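Probable translation factor yciO (Escherichia coli, PDB 1KK9) is of uncertain function but may bind double-stranded RNA. Local coordinates at residues 55-60 against 154-159; 109-114 against 212-217; 113-118 against 197-202. One frame throughout, in Å; residues are numbered along the deposited sequence.

Contact 1: residues 55-60 against 154-159; sequences LGCKIE and PMLSTS. With SO4 (sulfate ion), chain B.
A chi1 of 174° swings CG of Leu-156 to the side remote from its amide nitrogen, while SG of Cys-57 is tucked between its own backbone N and carbonyl carbon; the two residues share a face as a hydrogen-bonded pair, and these torsions bring SG of Cys-57 and CD2 of Leu-156 to 3.6 Å on it. Helix 62-72 covers this pair, Ala-64 and Ile-68 resting on the cysteine and Met-65 on the leucine, so a compact thiol beside a branched aliphatic chain suits the layer between helix and sheet. The strands beneath, 52-57 and 155-159, are antiparallel neighbours in the middle of the open twisted alpha/beta sheet of this YrdC-like protein. Leu-55 N donates to Thr-158 O at 2.9 Å, an almost straight bond (171°). Two more backbone bonds join Cys-57 and Leu-156, N of each to O of the other. Between these hydrogen-bonded pairs lies the non-hydrogen-bonded pair Gly-56 and Ser-157, whose CA atoms come within 4.4 Å. Glycine fits here because the selenium of selenomethionine Met-155 occupies the face a side chain would enter, with SE 4.1 Å from CA of Gly-56; that CA also makes a CA-H...O contact with Leu-156 O. On this same face Ser-157 OG donates to Met-155 O at 2.9 Å, coming from above the carbonyl plane, and has Tyr-47 OH as a second partner. Beyond the paired strands, CD1 of Ile-59 lies 4.0 Å from CB of Pro-154, with Tyr-93 packing against both, and a water accepts from Ile-59 N while donating to Pro-154 O. At the other end, Ser-159 offers its N and OG to two oxygens of a sulfate ion, which Arg-72, His-78 and Arg-211 also bind; Arg-137 NH1 is hydrogen-bonded to the same OG.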
ATOM      1  N   LEU A  55      -4.401   1.674  -3.945  1.00 25.36           N
ATOM      2  CA  LEU A  55      -5.745   1.148  -3.729  1.00 25.97           C
ATOM      3  C   LEU A  55      -5.699   0.561  -2.329  1.00 26.92           C
ATOM      4  O   LEU A  55      -4.702  -0.050  -1.951  1.00 26.74           O
ATOM      5  CB  LEU A  55      -6.067   0.031  -4.732  1.00 25.40           C
ATOM      6  CG  LEU A  55      -6.349   0.414  -6.185  1.00 26.17           C
ATOM      7  CD1 LEU A  55      -6.253  -0.809  -7.068  1.00 26.11           C
ATOM      8  CD2 LEU A  55      -7.715   1.048  -6.291  1.00 26.83           C
ATOM      9  N   GLY A  56      -6.767   0.744  -1.562  1.00 25.39           N
ATOM     10  CA  GLY A  56      -6.786   0.215  -0.217  1.00 25.17           C
ATOM     11  C   GLY A  56      -8.164  -0.220   0.238  1.00 27.08           C
ATOM     12  O   GLY A  56      -9.182   0.322  -0.202  1.00 26.62           O
ATOM     13  N   CYS A  57      -8.183  -1.219   1.115  1.00 26.68           N
ATOM     14  CA  CYS A  57      -9.413  -1.756   1.682  1.00 28.82           C
ATOM     15  C   CYS A  57      -9.087  -2.402   3.024  1.00 29.17           C
ATOM     16  O   CYS A  57      -7.913  -2.535   3.397  1.00 25.80           O
ATOM     17  CB  CYS A  57     -10.043  -2.796   0.749  1.00 29.22           C
ATOM     18  SG  CYS A  57      -9.168  -4.387   0.647  1.00 33.55           S
ATOM     19  N   LYS A  58     -10.130  -2.794   3.749  1.00 32.07           N
ATOM     20  CA  LYS A  58      -9.950  -3.424   5.044  1.00 34.04           C
ATOM     21  C   LYS A  58      -9.328  -4.789   4.788  1.00 35.17           C
ATOM     22  O   LYS A  58      -9.571  -5.400   3.751  1.00 33.80           O
ATOM     23  CB  LYS A  58     -11.298  -3.560   5.774  1.00 37.86           C
ATOM     24  CG  LYS A  58     -11.134  -3.828   7.268  1.00 40.69           C
ATOM     25  CD  LYS A  58     -12.415  -3.640   8.082  1.00 43.90           C
ATOM     26  CE  LYS A  58     -13.531  -4.580   7.662  1.00 45.68           C
ATOM     27  NZ  LYS A  58     -14.090  -4.153   6.355  1.00 50.34           N
ATOM     28  N   ILE A  59      -8.509  -5.248   5.727  1.00 35.39           N
ATOM     29  CA  ILE A  59      -7.826  -6.527   5.600  1.00 38.49           C
ATOM     30  C   ILE A  59      -8.720  -7.748   5.442  1.00 39.72           C
ATOM     31  O   ILE A  59      -8.482  -8.580   4.570  1.00 40.72           O
ATOM     32  CB  ILE A  59      -6.898  -6.781   6.801  1.00 39.13           C
ATOM     33  CG1 ILE A  59      -5.660  -5.894   6.697  1.00 40.38           C
ATOM     34  CG2 ILE A  59      -6.481  -8.251   6.832  1.00 42.29           C
ATOM     35  CD1 ILE A  59      -4.647  -6.124   7.800  1.00 43.74           C
ATOM     36  N   GLU A  60      -9.740  -7.872   6.281  1.00 41.28           N
ATOM     37  CA  GLU A  60     -10.613  -9.040   6.203  1.00 43.69           C
ATOM     38  C   GLU A  60     -11.781  -8.974   5.238  1.00 43.04           C
ATOM     39  O   GLU A  60     -12.627  -9.869   5.240  1.00 44.97           O
ATOM     40  CB  GLU A  60     -11.133  -9.419   7.592  1.00 45.30           C
ATOM     41  CG  GLU A  60     -11.360  -8.252   8.515  1.00 51.10           C
ATOM     42  CD  GLU A  60     -10.057  -7.682   9.045  1.00 55.20           C
ATOM     43  OE1 GLU A  60      -9.216  -8.489   9.514  1.00 58.46           O
ATOM     44  OE2 GLU A  60      -9.876  -6.440   9.003  1.00 55.20           O
ATOM     45  N   PRO A 154      -3.279  -2.203   9.639  1.00 29.38           N
ATOM     46  CA  PRO A 154      -2.796  -2.032   8.268  1.00 31.03           C
ATOM     47  C   PRO A 154      -3.932  -2.046   7.268  1.00 30.40           C
ATOM     48  O   PRO A 154      -4.998  -2.605   7.513  1.00 32.11           O
ATOM     49  CB  PRO A 154      -1.864  -3.229   8.060  1.00 28.77           C
ATOM     50  CG  PRO A 154      -1.464  -3.613   9.439  1.00 31.76           C
ATOM     51  CD  PRO A 154      -2.746  -3.445  10.215  1.00 30.36           C
HETATM   52  N   MSE A 155      -3.685  -1.419   6.134  1.00 30.08           N
HETATM   53  CA  MSE A 155      -4.663  -1.382   5.082  1.00 30.58           C
HETATM   54  C   MSE A 155      -4.158  -2.279   3.966  1.00 30.84           C
HETATM   55  O   MSE A 155      -2.993  -2.193   3.563  1.00 30.34           O
HETATM   56  CB  MSE A 155      -4.832   0.052   4.591  1.00 33.88           C
HETATM   57  CG  MSE A 155      -5.741   0.196   3.413  1.00 39.38           C
HETATM   58 SE   MSE A 155      -6.743   1.839   3.544  1.00 42.88          SE
HETATM   59  CE  MSE A 155      -5.300   3.091   3.778  1.00 40.05           C
ATOM     60  N   LEU A 156      -5.026  -3.170   3.505  1.00 29.44           N
ATOM     61  CA  LEU A 156      -4.684  -4.058   2.412  1.00 28.01           C
ATOM     62  C   LEU A 156      -4.580  -3.131   1.211  1.00 27.55           C
ATOM     63  O   LEU A 156      -5.487  -2.337   0.962  1.00 27.14           O
ATOM     64  CB  LEU A 156      -5.791  -5.082   2.186  1.00 29.18           C
ATOM     65  CG  LEU A 156      -5.577  -5.970   0.959  1.00 28.86           C
ATOM     66  CD1 LEU A 156      -4.210  -6.627   1.031  1.00 28.65           C
ATOM     67  CD2 LEU A 156      -6.686  -7.015   0.894  1.00 29.86           C
ATOM     68  N   SER A 157      -3.479  -3.228   0.473  1.00 25.71           N
ATOM     69  CA  SER A 157      -3.273  -2.352  -0.668  1.00 26.46           C
ATOM     70  C   SER A 157      -2.388  -2.896  -1.786  1.00 27.83           C
ATOM     71  O   SER A 157      -1.770  -3.955  -1.683  1.00 26.53           O
ATOM     72  CB  SER A 157      -2.640  -1.033  -0.198  1.00 28.09           C
ATOM     73  OG  SER A 157      -3.037  -0.686   1.118  1.00 28.62           O
ATOM     74  N   THR A 158      -2.343  -2.123  -2.861  1.00 26.63           N
ATOM     75  CA  THR A 158      -1.511  -2.396  -4.017  1.00 25.98           C
ATOM     76  C   THR A 158      -1.303  -0.992  -4.545  1.00 26.90           C
ATOM     77  O   THR A 158      -2.106  -0.097  -4.264  1.00 24.88           O
ATOM     78  CB  THR A 158      -2.231  -3.189  -5.133  1.00 28.12           C
ATOM     79  OG1 THR A 158      -3.320  -2.410  -5.646  1.00 29.45           O
ATOM     80  CG2 THR A 158      -2.765  -4.515  -4.608  1.00 29.99           C
ATOM     81  N   SER A 159      -0.227  -0.781  -5.282  1.00 23.51           N
ATOM     82  CA  SER A 159      -0.006   0.523  -5.866  1.00 26.06           C
ATOM     83  C   SER A 159      -1.056   0.621  -6.971  1.00 26.25           C
ATOM     84  O   SER A 159      -1.562  -0.401  -7.448  1.00 27.85           O
ATOM     85  CB  SER A 159       1.392   0.603  -6.477  1.00 23.18           C
ATOM     86  OG  SER A 159       2.387   0.334  -5.504  1.00 26.57           O
TER
HETATM   87  S   SO4 B 225       2.705  -3.082  -6.180  1.00 32.59           S
HETATM   88  O1  SO4 B 225       1.261  -2.806  -6.235  1.00 33.53           O
HETATM   89  O2  SO4 B 225       2.954  -4.304  -5.400  1.00 34.69           O
HETATM   90  O3  SO4 B 225       3.205  -3.253  -7.551  1.00 32.04           O
HETATM   91  O4  SO4 B 225       3.431  -1.972  -5.526  1.00 33.49           O
HETATM   92  O   HOH W   1      -7.639  -3.121   7.426  1.00 30.61           O

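Contact 2: residues 109-114 against 212-217; sequences PGNYTF and EGVGDV
Asn-111 and Gly-215 bring their CA atoms within 4.6 Å where the backbone turns into strand 112-117, the asparagine adopting a left-handed conformation (phi 59°) that this residue type tolerates well. The partner is the irregular loop following strand 208-211, at the border of the open twisted sheet; it passes back by strand 198-201, where Gly-215 O is hydrogen-bonded to Thr-198 OG1, and reaches the start of 112-117. Asn-111 sends its CB toward this loop, 3.7 Å from Gly-215 CA. The side chains of Asn-111 and Val-214 cross at about a right angle, the amide OD1 of Asn-111 lying 3.6 Å from the CG2 methyl of Val-214. Gly-215 lays its CA over one face of Tyr-112, 4.0 Å from the ring centroid, in a CH-pi contact; having no side chain, it can sit close to both the ring and Asn-111 O. Phe-220 adds an edge-to-face ring contact. Asp-216 turns its carboxylate elsewhere, OD2 accepting from Lys-218 N, and contributes its carbonyl instead: in the ring plane, Tyr-112 OH donates to Asp-216 O, modelled at 2.4 Å, so short that the exact length is doubtful.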
ATOM      1  N   PRO A 109      10.423   5.809   6.874  1.00 35.79           N
ATOM      2  CA  PRO A 109       9.326   5.383   5.999  1.00 33.43           C
ATOM      3  C   PRO A 109       9.487   5.805   4.535  1.00 32.84           C
ATOM      4  O   PRO A 109      10.400   6.547   4.182  1.00 31.39           O
ATOM      5  CB  PRO A 109       8.123   6.046   6.639  1.00 31.98           C
ATOM      6  CG  PRO A 109       8.698   7.384   7.024  1.00 33.76           C
ATOM      7  CD  PRO A 109      10.035   7.005   7.648  1.00 34.35           C
ATOM      8  N   GLY A 110       8.580   5.307   3.698  1.00 31.28           N
ATOM      9  CA  GLY A 110       8.565   5.642   2.286  1.00 29.66           C
ATOM     10  C   GLY A 110       9.500   4.912   1.349  1.00 29.95           C
ATOM     11  O   GLY A 110      10.375   4.161   1.777  1.00 28.63           O
ATOM     12  N   ASN A 111       9.261   5.126   0.053  1.00 29.40           N
ATOM     13  CA  ASN A 111      10.063   4.576  -1.033  1.00 29.88           C
ATOM     14  C   ASN A 111      10.227   3.074  -1.201  1.00 29.66           C
ATOM     15  O   ASN A 111      10.742   2.624  -2.229  1.00 28.28           O
ATOM     16  CB  ASN A 111      11.458   5.193  -0.977  1.00 31.46           C
ATOM     17  CG  ASN A 111      11.416   6.694  -0.921  1.00 31.08           C
ATOM     18  OD1 ASN A 111      10.902   7.340  -1.826  1.00 33.46           O
ATOM     19  ND2 ASN A 111      11.950   7.260   0.153  1.00 31.05           N
ATOM     20  N   TYR A 112       9.789   2.294  -0.222  1.00 27.28           N
ATOM     21  CA  TYR A 112       9.980   0.849  -0.303  1.00 28.11           C
ATOM     22  C   TYR A 112       8.817  -0.061   0.038  1.00 27.26           C
ATOM     23  O   TYR A 112       7.919   0.285   0.802  1.00 26.87           O
ATOM     24  CB  TYR A 112      11.139   0.438   0.609  1.00 28.18           C
ATOM     25  CG  TYR A 112      12.465   1.066   0.298  1.00 30.07           C
ATOM     26  CD1 TYR A 112      13.311   0.517  -0.664  1.00 28.21           C
ATOM     27  CD2 TYR A 112      12.898   2.192   0.996  1.00 30.51           C
ATOM     28  CE1 TYR A 112      14.566   1.070  -0.918  1.00 30.51           C
ATOM     29  CE2 TYR A 112      14.156   2.756   0.749  1.00 31.58           C
ATOM     30  CZ  TYR A 112      14.983   2.186  -0.206  1.00 30.63           C
ATOM     31  OH  TYR A 112      16.240   2.708  -0.418  1.00 32.13           O
ATOM     32  N   THR A 113       8.890  -1.253  -0.532  1.00 26.47           N
ATOM     33  CA  THR A 113       7.936  -2.304  -0.262  1.00 26.55           C
ATOM     34  C   THR A 113       8.836  -3.497   0.043  1.00 26.92           C
ATOM     35  O   THR A 113       9.675  -3.868  -0.775  1.00 26.63           O
ATOM     36  CB  THR A 113       7.065  -2.633  -1.464  1.00 25.44           C
ATOM     37  OG1 THR A 113       6.311  -1.476  -1.838  1.00 26.73           O
ATOM     38  CG2 THR A 113       6.122  -3.768  -1.119  1.00 24.18           C
ATOM     39  N   PHE A 114       8.672  -4.072   1.232  1.00 27.29           N
ATOM     40  CA  PHE A 114       9.484  -5.201   1.663  1.00 27.35           C
ATOM     41  C   PHE A 114       8.694  -6.497   1.684  1.00 28.63           C
ATOM     42  O   PHE A 114       7.695  -6.626   2.391  1.00 30.37           O
ATOM     43  CB  PHE A 114      10.049  -4.940   3.059  1.00 26.21           C
ATOM     44  CG  PHE A 114      10.886  -3.695   3.153  1.00 26.53           C
ATOM     45  CD1 PHE A 114      12.079  -3.582   2.445  1.00 27.98           C
ATOM     46  CD2 PHE A 114      10.483  -2.635   3.959  1.00 27.09           C
ATOM     47  CE1 PHE A 114      12.861  -2.425   2.537  1.00 29.13           C
ATOM     48  CE2 PHE A 114      11.257  -1.471   4.061  1.00 29.49           C
ATOM     49  CZ  PHE A 114      12.449  -1.369   3.346  1.00 28.54           C
ATOM     50  N   GLU A 212      13.207  -1.866  -9.102  1.00 33.28           N
ATOM     51  CA  GLU A 212      13.929  -0.666  -8.745  1.00 35.52           C
ATOM     52  C   GLU A 212      13.000   0.514  -8.969  1.00 34.93           C
ATOM     53  O   GLU A 212      12.736   0.904 -10.102  1.00 34.38           O
ATOM     54  CB  GLU A 212      15.200  -0.528  -9.584  1.00 38.74           C
ATOM     55  CG  GLU A 212      15.972   0.751  -9.305  1.00 44.45           C
ATOM     56  CD  GLU A 212      17.380   0.736  -9.902  1.00 47.90           C
ATOM     57  OE1 GLU A 212      17.617  -0.024 -10.873  1.00 48.23           O
ATOM     58  OE2 GLU A 212      18.246   1.494  -9.402  1.00 50.45           O
ATOM     59  N   GLY A 213      12.484   1.053  -7.870  1.00 35.02           N
ATOM     60  CA  GLY A 213      11.592   2.190  -7.939  1.00 34.62           C
ATOM     61  C   GLY A 213      12.295   3.434  -7.447  1.00 35.09           C
ATOM     62  O   GLY A 213      13.475   3.643  -7.725  1.00 35.35           O
ATOM     63  N   VAL A 214      11.570   4.254  -6.697  1.00 35.30           N
ATOM     64  CA  VAL A 214      12.108   5.494  -6.164  1.00 36.32           C
ATOM     65  C   VAL A 214      13.150   5.287  -5.080  1.00 37.69           C
ATOM     66  O   VAL A 214      14.018   6.140  -4.884  1.00 37.98           O
ATOM     67  CB  VAL A 214      10.987   6.390  -5.582  1.00 36.77           C
ATOM     68  CG1 VAL A 214      10.301   7.134  -6.687  1.00 36.36           C
ATOM     69  CG2 VAL A 214       9.980   5.546  -4.828  1.00 36.26           C
ATOM     70  N   GLY A 215      13.061   4.160  -4.376  1.00 37.21           N
ATOM     71  CA  GLY A 215      14.002   3.882  -3.307  1.00 36.68           C
ATOM     72  C   GLY A 215      15.369   3.398  -3.756  1.00 37.30           C
ATOM     73  O   GLY A 215      15.492   2.521  -4.610  1.00 35.61           O
ATOM     74  N   ASP A 216      16.408   3.973  -3.165  1.00 39.01           N
ATOM     75  CA  ASP A 216      17.785   3.603  -3.489  1.00 39.27           C
ATOM     76  C   ASP A 216      18.015   2.127  -3.154  1.00 38.86           C
ATOM     77  O   ASP A 216      17.694   1.670  -2.052  1.00 37.36           O
ATOM     78  CB  ASP A 216      18.735   4.483  -2.678  1.00 42.10           C
ATOM     79  CG  ASP A 216      20.199   4.244  -3.011  1.00 43.65           C
ATOM     80  OD1 ASP A 216      21.043   4.709  -2.216  1.00 47.83           O
ATOM     81  OD2 ASP A 216      20.514   3.611  -4.041  1.00 43.40           O
ATOM     82  N   VAL A 217      18.572   1.380  -4.098  1.00 37.96           N
ATOM     83  CA  VAL A 217      18.821  -0.036  -3.869  1.00 39.77           C
ATOM     84  C   VAL A 217      20.166  -0.344  -3.199  1.00 40.50           C
ATOM     85  O   VAL A 217      20.394  -1.473  -2.756  1.00 39.96           O
ATOM     86  CB  VAL A 217      18.722  -0.838  -5.195  1.00 39.35           C
ATOM     87  CG1 VAL A 217      17.339  -0.694  -5.776  1.00 40.64           C
ATOM     88  CG2 VAL A 217      19.750  -0.347  -6.194  1.00 40.89           C
TER

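Contact 3: residues 113-118 against 197-202; sequences TFILKG and TTVIDL
Ile-115 packs along strand 198-201 with every atom of its side chain engaged. CB begins 3.8 Å from CA of Asp-201, its register partner. The CG2 branch, anti to the backbone N, lies 4.0 Å from Asp-201 OD2. The other branch heads for valine: CG1 of Ile-115 is 3.8 Å from CG1 of Val-199, and CD1, extended by chi2 of 173°, presses on that same methyl at 3.4 Å, closer than two methyls normally pack. The branched chains of Ile-115 and Val-199 suit this place, both packing on Val-210 of outermost strand 208-211. Strands 112-117 and 198-201 are parallel neighbours in the mixed twisted sheet. Ile-115 straddles Asp-201, its N donating to Ile-200 O and its O accepting from Leu-202 N; Thr-113 likewise spans Val-199. On the reverse face, the ring of Phe-114 turns an edge to Ile-200 CB, while its CD1 is 3.9 Å from CD1 of Leu-202; Met-104 of helix 98-105 covers both residues. Leu-116 CD2 reaches Leu-202 CB at 3.5 Å. Asp-201 OD2 forms a salt bridge with Arg-131 NH1, and its OD1 is hydrogen-bonded to Thr-203 OG1. Thr-197, its side chain about 5 Å from a bound sulfate ion, shares a hydrogen bond of 2.6 Å between its OG1 and Thr-113 OG1, which gives each buried hydroxyl a partner and lets polar groups lie beside apolar packing on one face.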
ATOM      1  N   THR A 113       8.890  -1.253  -0.532  1.00 26.47           N
ATOM      2  CA  THR A 113       7.936  -2.304  -0.262  1.00 26.55           C
ATOM      3  C   THR A 113       8.836  -3.497   0.043  1.00 26.92           C
ATOM      4  O   THR A 113       9.675  -3.868  -0.775  1.00 26.63           O
ATOM      5  CB  THR A 113       7.065  -2.633  -1.464  1.00 25.44           C
ATOM      6  OG1 THR A 113       6.311  -1.476  -1.838  1.00 26.73           O
ATOM      7  CG2 THR A 113       6.122  -3.768  -1.119  1.00 24.18           C
ATOM      8  N   PHE A 114       8.672  -4.072   1.232  1.00 27.29           N
ATOM      9  CA  PHE A 114       9.484  -5.201   1.663  1.00 27.35           C
ATOM     10  C   PHE A 114       8.694  -6.497   1.684  1.00 28.63           C
ATOM     11  O   PHE A 114       7.695  -6.626   2.391  1.00 30.37           O
ATOM     12  CB  PHE A 114      10.049  -4.940   3.059  1.00 26.21           C
ATOM     13  CG  PHE A 114      10.886  -3.695   3.153  1.00 26.53           C
ATOM     14  CD1 PHE A 114      12.079  -3.582   2.445  1.00 27.98           C
ATOM     15  CD2 PHE A 114      10.483  -2.635   3.959  1.00 27.09           C
ATOM     16  CE1 PHE A 114      12.861  -2.425   2.537  1.00 29.13           C
ATOM     17  CE2 PHE A 114      11.257  -1.471   4.061  1.00 29.49           C
ATOM     18  CZ  PHE A 114      12.449  -1.369   3.346  1.00 28.54           C
ATOM     19  N   ILE A 115       9.159  -7.463   0.908  1.00 29.11           N
ATOM     20  CA  ILE A 115       8.515  -8.761   0.840  1.00 31.26           C
ATOM     21  C   ILE A 115       9.038  -9.647   1.968  1.00 32.10           C
ATOM     22  O   ILE A 115      10.232  -9.940   2.052  1.00 32.63           O
ATOM     23  CB  ILE A 115       8.769  -9.403  -0.528  1.00 32.38           C
ATOM     24  CG1 ILE A 115       8.203  -8.472  -1.612  1.00 32.68           C
ATOM     25  CG2 ILE A 115       8.124 -10.790  -0.592  1.00 32.65           C
ATOM     26  CD1 ILE A 115       8.520  -8.878  -3.013  1.00 34.65           C
ATOM     27  N   LEU A 116       8.121 -10.042   2.843  1.00 32.41           N
ATOM     28  CA  LEU A 116       8.428 -10.874   3.997  1.00 33.88           C
ATOM     29  C   LEU A 116       7.397 -11.990   4.138  1.00 35.15           C
ATOM     30  O   LEU A 116       6.405 -12.017   3.420  1.00 35.65           O
ATOM     31  CB  LEU A 116       8.419 -10.008   5.257  1.00 33.34           C
ATOM     32  CG  LEU A 116       9.475  -8.900   5.321  1.00 33.75           C
ATOM     33  CD1 LEU A 116       9.182  -7.949   6.465  1.00 33.82           C
ATOM     34  CD2 LEU A 116      10.839  -9.536   5.495  1.00 33.80           C
ATOM     35  N   LYS A 117       7.640 -12.916   5.061  1.00 36.81           N
ATOM     36  CA  LYS A 117       6.707 -14.011   5.308  1.00 38.14           C
ATOM     37  C   LYS A 117       5.629 -13.456   6.225  1.00 37.76           C
ATOM     38  O   LYS A 117       5.940 -12.828   7.238  1.00 37.53           O
ATOM     39  CB  LYS A 117       7.409 -15.170   6.019  1.00 41.65           C
ATOM     40  CG  LYS A 117       8.488 -15.862   5.209  1.00 46.17           C
ATOM     41  CD  LYS A 117       7.908 -16.725   4.086  1.00 50.62           C
ATOM     42  CE  LYS A 117       9.021 -17.531   3.397  1.00 52.73           C
ATOM     43  NZ  LYS A 117       8.496 -18.568   2.446  1.00 55.17           N
ATOM     44  N   GLY A 118       4.366 -13.695   5.889  1.00 37.59           N
ATOM     45  CA  GLY A 118       3.301 -13.178   6.725  1.00 38.64           C
ATOM     46  C   GLY A 118       3.076 -14.003   7.973  1.00 39.07           C
ATOM     47  O   GLY A 118       3.260 -15.218   7.954  1.00 39.99           O
ATOM     48  N   THR A 197       7.335   2.218  -5.700  1.00 26.48           N
ATOM     49  CA  THR A 197       8.304   1.941  -4.654  1.00 26.03           C
ATOM     50  C   THR A 197       9.340   0.939  -5.155  1.00 26.41           C
ATOM     51  O   THR A 197       9.122   0.224  -6.121  1.00 27.23           O
ATOM     52  CB  THR A 197       7.641   1.316  -3.406  1.00 25.19           C
ATOM     53  OG1 THR A 197       7.135   0.017  -3.742  1.00 24.67           O
ATOM     54  CG2 THR A 197       6.502   2.198  -2.885  1.00 24.25           C
ATOM     55  N   THR A 198      10.483   0.906  -4.494  1.00 27.40           N
ATOM     56  CA  THR A 198      11.507  -0.062  -4.834  1.00 26.86           C
ATOM     57  C   THR A 198      11.073  -1.267  -4.015  1.00 26.23           C
ATOM     58  O   THR A 198      10.747  -1.137  -2.836  1.00 26.69           O
ATOM     59  CB  THR A 198      12.898   0.431  -4.404  1.00 27.13           C
ATOM     60  OG1 THR A 198      13.388   1.349  -5.389  1.00 25.47           O
ATOM     61  CG2 THR A 198      13.867  -0.733  -4.248  1.00 27.67           C
ATOM     62  N   VAL A 199      11.022  -2.432  -4.644  1.00 25.18           N
ATOM     63  CA  VAL A 199      10.594  -3.628  -3.939  1.00 26.98           C
ATOM     64  C   VAL A 199      11.787  -4.516  -3.621  1.00 28.50           C
ATOM     65  O   VAL A 199      12.523  -4.929  -4.512  1.00 29.71           O
ATOM     66  CB  VAL A 199       9.537  -4.404  -4.769  1.00 25.44           C
ATOM     67  CG1 VAL A 199       9.108  -5.668  -4.040  1.00 24.24           C
ATOM     68  CG2 VAL A 199       8.328  -3.510  -5.012  1.00 23.51           C
ATOM     69  N   ILE A 200      11.980  -4.785  -2.336  1.00 30.26           N
ATOM     70  CA  ILE A 200      13.087  -5.610  -1.882  1.00 31.24           C
ATOM     71  C   ILE A 200      12.556  -6.872  -1.226  1.00 32.16           C
ATOM     72  O   ILE A 200      11.764  -6.804  -0.283  1.00 31.56           O
ATOM     73  CB  ILE A 200      13.958  -4.884  -0.828  1.00 31.12           C
ATOM     74  CG1 ILE A 200      14.473  -3.551  -1.377  1.00 31.02           C
ATOM     75  CG2 ILE A 200      15.114  -5.791  -0.404  1.00 31.65           C
ATOM     76  CD1 ILE A 200      15.303  -3.668  -2.637  1.00 30.97           C
ATOM     77  N   ASP A 201      12.979  -8.021  -1.727  1.00 33.01           N
ATOM     78  CA  ASP A 201      12.557  -9.279  -1.138  1.00 35.58           C
ATOM     79  C   ASP A 201      13.551  -9.560  -0.012  1.00 35.17           C
ATOM     80  O   ASP A 201      14.759  -9.560  -0.231  1.00 34.81           O
ATOM     81  CB  ASP A 201      12.606 -10.408  -2.165  1.00 38.36           C
ATOM     82  CG  ASP A 201      12.029 -11.707  -1.623  1.00 42.55           C
ATOM     83  OD1 ASP A 201      12.280 -12.023  -0.434  1.00 42.85           O
ATOM     84  OD2 ASP A 201      11.330 -12.413  -2.383  1.00 45.01           O
ATOM     85  N   LEU A 202      13.039  -9.783   1.192  1.00 35.55           N
ATOM     86  CA  LEU A 202      13.898 -10.041   2.337  1.00 35.35           C
ATOM     87  C   LEU A 202      13.683 -11.427   2.933  1.00 36.62           C
ATOM     88  O   LEU A 202      14.135 -11.704   4.042  1.00 36.03           O
ATOM     89  CB  LEU A 202      13.651  -8.985   3.423  1.00 35.03           C
ATOM     90  CG  LEU A 202      14.012  -7.526   3.124  1.00 35.64           C
ATOM     91  CD1 LEU A 202      13.534  -6.648   4.269  1.00 36.23           C
ATOM     92  CD2 LEU A 202      15.529  -7.383   2.938  1.00 35.26           C
TER

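From the N terminus, strand 52-57 comes first, and contact 1 closes a loop when the chain returns as 154-159. Before that, the chain lays down strand 112-117, from which two further loops start: contact 3 closes with strand 198-201, and contact 2, starting slightly earlier, with 212-217. Contact 1 crosses both, since its second segment falls between theirs, whereas the span of contact 3 lies wholly within that of contact 2. Contact 3 joins neighbouring strands; contact 2 brings the loop after strand 208-211 back to the start of 112-117. They share Thr-113 and Phe-114. Contact 1, with its centre about 16 Å from that of contact 3, joins central strands of the same sheet.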